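Leucine-rich repeat protein TpLRR (Treponema pallidum, PDB 6MLX) is of unknown function but forms an elongated leucine-rich repeat structure of the BspA type and is probably secreted into the periplasm. Local coordinates at residues I22-Y27 with S38-L43. Residues are numbered along the deposited sequence; the frame is centred on the assembly and turned at random.
Sequences IIITRY and SQIDGL
I22, at the start of strand 22-27, faces the two ends of a tight turn in 38-43, and its CA comes within 6.2 Å of the CA of L43. That turn is a type I' beta turn from I40 to L43, with D41 and G42 both at positive phi. Two backbone bonds close it, I40 N to L43 O at 2.7 Å and L43 N to I40 O, so I40 and L43 form a hydrogen-bonded antiparallel pair at the base of a two-residue hairpin loop. Q39 adds a side-chain brace: its OE1 accepts the N-H of G42 at 2.8 Å, with an N-H...O angle of 154° and the donor somewhat tilted from the carbonyl plane.

The CB atoms of I22, I40 and L43 all point across the interface. CG1 of I22 touches the CB atoms of both residues that close the turn, lying 3.8 Å from I40 CB and 3.8 Å from L43 CB. This double reach follows from chi1 of -60°, which sets CG1 beside the backbone N and anti to the carbonyl carbon; CD1 also comes close to L43 CB. The other branch, CG2, meets I40 CD1 at 4.0 Å, and the I22 side chain crosses both neighbours at about a right angle. I40 is extended (chi2 -172°), which carries CD1 inward to approach I24 CD1 at 4.2 Å. Y13 and L15 of strand 11-15 also pack on I22, while V45 of strand 43-48 touches both I22 and I24.

Strand 22-27 pairs in parallel with strand 43-48, through backbone bonds of I22 with P44 and V46, so the hairpin is joined to its neighbour by the strand that leaves it. The direct contact between 22-27 and 38-43 is wholly apolar, carbon against carbon: I22, I24, I40 and L43 pack strand 22-27 against the hairpin near the N-terminal end of the chain, while the N-H and C=O of I40 and L43 pair with each other and the N-H of G42 is held by Q39 OE1.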
ATOM      1  N   ILE A  22       8.908  -9.941  17.598  1.00 30.70           N
ATOM      2  CA  ILE A  22       8.292 -11.083  16.929  1.00 30.75           C
ATOM      3  C   ILE A  22       7.977 -10.696  15.490  1.00 30.83           C
ATOM      4  O   ILE A  22       7.387  -9.633  15.241  1.00 30.84           O
ATOM      5  CB  ILE A  22       7.016 -11.531  17.671  1.00 30.97           C
ATOM      6  CG1 ILE A  22       7.336 -11.937  19.115  1.00 30.95           C
ATOM      7  CG2 ILE A  22       6.322 -12.679  16.943  1.00 30.98           C
ATOM      8  CD1 ILE A  22       8.392 -13.017  19.220  1.00 30.81           C
ATOM      9  N   ILE A  23       8.387 -11.544  14.545  1.00 30.50           N
ATOM     10  CA  ILE A  23       8.033 -11.442  13.133  1.00 30.43           C
ATOM     11  C   ILE A  23       6.947 -12.472  12.850  1.00 30.48           C
ATOM     12  O   ILE A  23       7.159 -13.670  13.062  1.00 30.40           O
ATOM     13  CB  ILE A  23       9.250 -11.696  12.235  1.00 30.32           C
ATOM     14  CG1 ILE A  23      10.354 -10.665  12.513  1.00 30.25           C
ATOM     15  CG2 ILE A  23       8.817 -11.776  10.743  1.00 30.26           C
ATOM     16  CD1 ILE A  23      11.706 -10.990  11.884  1.00 30.20           C
ATOM     17  N   ILE A  24       5.789 -12.023  12.369  1.00 30.39           N
ATOM     18  CA  ILE A  24       4.695 -12.943  12.062  1.00 30.38           C
ATOM     19  C   ILE A  24       4.909 -13.501  10.658  1.00 30.34           C
ATOM     20  O   ILE A  24       4.953 -12.751   9.678  1.00 30.26           O
ATOM     21  CB  ILE A  24       3.331 -12.251  12.177  1.00 30.56           C
ATOM     22  CG1 ILE A  24       3.108 -11.732  13.592  1.00 30.67           C
ATOM     23  CG2 ILE A  24       2.206 -13.213  11.803  1.00 30.56           C
ATOM     24  CD1 ILE A  24       2.972 -12.814  14.632  1.00 30.69           C
ATOM     25  N   THR A  25       5.060 -14.823  10.563  1.00 30.32           N
ATOM     26  CA  THR A  25       5.372 -15.464   9.296  1.00 30.15           C
ATOM     27  C   THR A  25       4.164 -16.117   8.643  1.00 30.14           C
ATOM     28  O   THR A  25       4.170 -16.300   7.421  1.00 30.04           O
ATOM     29  CB  THR A  25       6.476 -16.515   9.482  1.00 30.03           C
ATOM     30  OG1 THR A  25       6.027 -17.521  10.400  1.00 30.06           O
ATOM     31  CG2 THR A  25       7.712 -15.869  10.045  1.00 30.04           C
ATOM     32  N   ARG A  26       3.137 -16.476   9.406  1.00 30.60           N
ATOM     33  CA  ARG A  26       1.962 -17.033   8.751  1.00 30.62           C
ATOM     34  C   ARG A  26       0.758 -16.882   9.674  1.00 30.85           C
ATOM     35  O   ARG A  26       0.866 -17.033  10.894  1.00 30.91           O
ATOM     36  CB  ARG A  26       2.187 -18.504   8.351  1.00 30.47           C
ATOM     37  CG  ARG A  26       1.064 -19.138   7.534  1.00 30.44           C
ATOM     38  CD  ARG A  26       0.879 -18.414   6.164  1.00 30.29           C
ATOM     39  NE  ARG A  26       0.178 -19.245   5.177  1.00 30.40           N
ATOM     40  CZ  ARG A  26      -0.634 -18.783   4.223  1.00 30.35           C
ATOM     41  NH1 ARG A  26      -0.894 -17.492   4.110  1.00 30.39           N
ATOM     42  NH2 ARG A  26      -1.207 -19.630   3.378  1.00 30.25           N
ATOM     43  N   TYR A  27      -0.379 -16.537   9.078  1.00 31.29           N
ATOM     44  CA  TYR A  27      -1.664 -16.625   9.747  1.00 31.48           C
ATOM     45  C   TYR A  27      -2.301 -17.946   9.344  1.00 31.43           C
ATOM     46  O   TYR A  27      -2.445 -18.229   8.149  1.00 31.26           O
ATOM     47  CB  TYR A  27      -2.556 -15.442   9.381  1.00 31.62           C
ATOM     48  CG  TYR A  27      -3.991 -15.593   9.844  1.00 31.75           C
ATOM     49  CD1 TYR A  27      -4.300 -15.733  11.190  1.00 31.85           C
ATOM     50  CD2 TYR A  27      -5.033 -15.575   8.927  1.00 31.79           C
ATOM     51  CE1 TYR A  27      -5.609 -15.859  11.613  1.00 32.01           C
ATOM     52  CE2 TYR A  27      -6.342 -15.704   9.329  1.00 31.95           C
ATOM     53  CZ  TYR A  27      -6.629 -15.847  10.671  1.00 32.02           C
ATOM     54  OH  TYR A  27      -7.938 -15.966  11.053  1.00 32.21           O
ATOM     55  N   SER A  38      -0.280  -7.165  19.769  1.00 31.89           N
ATOM     56  CA  SER A  38       0.837  -6.240  19.880  1.00 31.78           C
ATOM     57  C   SER A  38       2.085  -6.913  20.419  1.00 31.63           C
ATOM     58  O   SER A  38       3.183  -6.369  20.263  1.00 31.50           O
ATOM     59  CB  SER A  38       0.445  -5.073  20.776  1.00 31.79           C
ATOM     60  OG  SER A  38      -0.096  -5.577  21.982  1.00 31.93           O
ATOM     61  N   GLN A  39       1.939  -8.074  21.057  1.00 31.66           N
ATOM     62  CA  GLN A  39       3.077  -8.785  21.622  1.00 31.60           C
ATOM     63  C   GLN A  39       2.804 -10.288  21.630  1.00 31.68           C
ATOM     64  O   GLN A  39       1.649 -10.729  21.675  1.00 31.80           O
ATOM     65  CB  GLN A  39       3.395  -8.283  23.050  1.00 31.52           C
ATOM     66  CG  GLN A  39       2.253  -8.409  24.050  1.00 31.70           C
ATOM     67  CD  GLN A  39       2.161  -9.802  24.670  1.00 31.92           C
ATOM     68  OE1 GLN A  39       3.155 -10.529  24.739  1.00 31.83           O
ATOM     69  NE2 GLN A  39       0.958 -10.182  25.113  1.00 32.00           N
ATOM     70  N   ILE A  40       3.877 -11.073  21.568  1.00 31.48           N
ATOM     71  CA  ILE A  40       3.815 -12.504  21.841  1.00 31.47           C
ATOM     72  C   ILE A  40       4.808 -12.812  22.948  1.00 31.45           C
ATOM     73  O   ILE A  40       6.005 -12.528  22.813  1.00 31.41           O
ATOM     74  CB  ILE A  40       4.106 -13.366  20.604  1.00 31.49           C
ATOM     75  CG1 ILE A  40       2.881 -13.414  19.699  1.00 31.52           C
ATOM     76  CG2 ILE A  40       4.467 -14.797  21.020  1.00 31.54           C
ATOM     77  CD1 ILE A  40       3.030 -14.388  18.563  1.00 31.52           C
ATOM     78  N   ASP A  41       4.307 -13.392  24.040  1.00 31.20           N
ATOM     79  CA  ASP A  41       5.116 -13.778  25.194  1.00 31.24           C
ATOM     80  C   ASP A  41       6.100 -12.679  25.576  1.00 31.08           C
ATOM     81  O   ASP A  41       7.305 -12.891  25.707  1.00 31.05           O
ATOM     82  CB  ASP A  41       5.801 -15.117  24.930  1.00 31.21           C
ATOM     83  CG  ASP A  41       4.801 -16.250  24.919  1.00 31.33           C
ATOM     84  OD1 ASP A  41       3.986 -16.316  25.873  1.00 31.43           O
ATOM     85  OD2 ASP A  41       4.770 -17.033  23.943  1.00 31.33           O
ATOM     86  N   GLY A  42       5.554 -11.476  25.746  1.00 31.31           N
ATOM     87  CA  GLY A  42       6.326 -10.348  26.203  1.00 31.14           C
ATOM     88  C   GLY A  42       7.237  -9.732  25.174  1.00 31.05           C
ATOM     89  O   GLY A  42       8.029  -8.854  25.526  1.00 31.01           O
ATOM     90  N   LEU A  43       7.174 -10.167  23.919  1.00 31.09           N
ATOM     91  CA  LEU A  43       7.937  -9.417  22.930  1.00 31.03           C
ATOM     92  C   LEU A  43       6.996  -8.714  21.958  1.00 31.08           C
ATOM     93  O   LEU A  43       5.941  -9.263  21.615  1.00 31.20           O
ATOM     94  CB  LEU A  43       8.898 -10.312  22.150  1.00 30.94           C
ATOM     95  CG  LEU A  43      10.128 -10.672  22.973  1.00 31.04           C
ATOM     96  CD1 LEU A  43      11.216 -11.277  22.088  1.00 30.95           C
ATOM     97  CD2 LEU A  43      10.637  -9.441  23.744  1.00 30.91           C
TER